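Local coordinates for structural protein ORF273 (Acidianus two-tailed virus, PDB 4ART) that is a thermo- and acid-stable structural protein of the virion, with a fold of its own and a precise role that remains unknown, at residues E38-I43 against A255-K260. Sequence-based numbering, arbitrary orientation.
Sequences EIEKEI and ARWFNK
The indole of W257 and the phenyl ring of F258 both turn an edge toward E40. W257 carries CG of R256 over the rim of one face and also makes a cation-pi contact with R44, while its benzo edge receives the carboxylate of E40, with E40 OE1 3.2 Å from W257 CE3. The carboxylate is steeply turned to the ring, and the partly positive aryl C-H edge suits a carboxylate oxygen. F258 presents its own edge to the helix backbone: E40 N lies in the ring plane, I39 CG2 and E40 CB come close to it, and E40 CB is 3.8 Å from F258 CD2.

E40 joins the two segments. With CG anti to the backbone N (chi1 -167°) and the chain extended beyond it, the carboxylate reaches past the phenyl ring to the strand backbone. There F258 N donates to E40 OE2 over 3.1 Å, at a nearly straight 166°, approaching the anti side 19° out of the carboxylate plane. This amide belongs to one of the two edge strands of the main sheet, 258-261, and glutamate is long enough to bring an acceptor to it. E36 OE2 also lies close to E40 OE2, which might raise the pKa of one of these acids.

Branched, apolar isoleucines suit the outer end of the ring, at CE2 and CZ. I43 CD1 approaches F258 CZ obliquely at 3.7 Å, and I39 CG2 stands 3.9 Å from F258 CE2. W253 of adjacent strand 247-253, edge-to-face with F258, and L155 of the next strand, 154-161, continue this apolar layer. The arrangement is that of an alpha/beta layer: helix 23-44 packs on a mixed sheet beside edge strand 258-261, where that strand leaves its hairpin turn from antiparallel strand 247-253.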
# COMPACT_ATOMS: atom_id res chain seq x y z
N GLU A 38 14.43 0.22 19.92
CA GLU A 38 13.02 -0.04 20.10
C GLU A 38 12.59 -1.31 19.35
O GLU A 38 11.97 -2.16 19.96
CB GLU A 38 12.20 1.21 19.72
CG GLU A 38 10.71 1.13 20.07
CD GLU A 38 10.30 0.78 21.50
OE1 GLU A 38 11.06 1.06 22.45
OE2 GLU A 38 9.18 0.24 21.65
N ILE A 39 12.93 -1.47 18.04
CA ILE A 39 12.58 -2.69 17.27
C ILE A 39 13.15 -3.92 18.01
O ILE A 39 12.45 -4.90 18.20
CB ILE A 39 13.05 -2.68 15.78
CG1 ILE A 39 12.81 -1.32 15.04
CG2 ILE A 39 12.51 -3.88 15.00
CD1 ILE A 39 11.38 -0.84 14.87
N GLU A 40 14.43 -3.84 18.44
CA GLU A 40 15.13 -4.89 19.18
C GLU A 40 14.33 -5.27 20.44
O GLU A 40 14.00 -6.45 20.60
CB GLU A 40 16.54 -4.41 19.53
CG GLU A 40 17.47 -5.50 20.02
CD GLU A 40 18.76 -4.88 20.51
OE1 GLU A 40 18.77 -4.36 21.65
OE2 GLU A 40 19.74 -4.87 19.74
N LYS A 41 13.98 -4.26 21.29
CA LYS A 41 13.20 -4.39 22.53
C LYS A 41 11.88 -5.10 22.27
O LYS A 41 11.51 -6.00 23.02
CB LYS A 41 12.94 -3.00 23.15
CG LYS A 41 12.40 -3.03 24.58
CD LYS A 41 11.82 -1.69 25.00
CE LYS A 41 10.32 -1.61 24.79
NZ LYS A 41 9.75 -0.34 25.31
N GLU A 42 11.20 -4.72 21.17
CA GLU A 42 9.93 -5.31 20.72
C GLU A 42 10.09 -6.76 20.27
O GLU A 42 9.23 -7.57 20.60
CB GLU A 42 9.30 -4.46 19.61
CG GLU A 42 8.81 -3.11 20.10
CD GLU A 42 7.37 -2.73 19.82
OE1 GLU A 42 6.69 -3.44 19.04
OE2 GLU A 42 6.93 -1.68 20.33
N ILE A 43 11.18 -7.09 19.56
CA ILE A 43 11.43 -8.47 19.11
C ILE A 43 11.60 -9.44 20.30
O ILE A 43 10.85 -10.41 20.38
CB ILE A 43 12.54 -8.57 18.03
CG1 ILE A 43 12.07 -7.92 16.72
CG2 ILE A 43 12.97 -10.03 17.80
CD1 ILE A 43 13.20 -7.56 15.71
N ALA A 255 22.16 -13.46 17.05
CA ALA A 255 22.14 -13.95 18.43
C ALA A 255 21.41 -13.01 19.41
O ALA A 255 22.03 -12.41 20.29
CB ALA A 255 23.56 -14.25 18.91
N ARG A 256 20.07 -12.90 19.24
CA ARG A 256 19.14 -12.10 20.06
C ARG A 256 19.39 -10.56 20.13
O ARG A 256 18.79 -9.89 20.98
CB ARG A 256 18.81 -12.77 21.43
CG ARG A 256 19.83 -12.55 22.57
CD ARG A 256 19.50 -13.30 23.86
NE ARG A 256 20.72 -13.59 24.61
CZ ARG A 256 21.20 -12.84 25.60
NH1 ARG A 256 20.56 -11.76 26.00
NH2 ARG A 256 22.34 -13.18 26.20
N TRP A 257 20.19 -10.00 19.20
CA TRP A 257 20.48 -8.56 19.13
C TRP A 257 20.69 -8.09 17.69
O TRP A 257 21.11 -8.88 16.84
CB TRP A 257 21.79 -8.22 19.89
CG TRP A 257 21.87 -8.66 21.31
CD1 TRP A 257 22.63 -9.67 21.82
CD2 TRP A 257 21.21 -8.05 22.43
NE1 TRP A 257 22.47 -9.74 23.19
CE2 TRP A 257 21.60 -8.76 23.59
CE3 TRP A 257 20.32 -6.97 22.57
CZ2 TRP A 257 21.12 -8.43 24.87
CZ3 TRP A 257 19.84 -6.65 23.83
CH2 TRP A 257 20.26 -7.36 24.97
N PHE A 258 20.48 -6.78 17.44
CA PHE A 258 20.82 -6.18 16.15
C PHE A 258 22.26 -5.75 16.24
O PHE A 258 22.69 -5.24 17.27
CB PHE A 258 19.96 -4.95 15.84
CG PHE A 258 18.62 -5.27 15.25
CD1 PHE A 258 18.51 -5.93 14.03
CD2 PHE A 258 17.45 -4.89 15.90
CE1 PHE A 258 17.26 -6.24 13.49
CE2 PHE A 258 16.21 -5.19 15.35
CZ PHE A 258 16.11 -5.86 14.15
N ASN A 259 23.02 -6.00 15.17
CA ASN A 259 24.43 -5.63 15.03
C ASN A 259 24.55 -4.80 13.73
O ASN A 259 23.99 -5.19 12.70
CB ASN A 259 25.32 -6.89 14.99
CG ASN A 259 26.71 -6.65 14.44
OD1 ASN A 259 27.48 -5.82 14.94
ND2 ASN A 259 27.06 -7.37 13.38
N LYS A 260 25.28 -3.67 13.80
CA LYS A 260 25.50 -2.74 12.69
C LYS A 260 26.05 -3.49 11.48
O LYS A 260 26.81 -4.44 11.64
CB LYS A 260 26.54 -1.68 13.07
CG LYS A 260 26.09 -0.57 14.02
CD LYS A 260 27.34 0.03 14.74
CE LYS A 260 27.13 1.33 15.50
NZ LYS A 260 26.05 1.23 16.52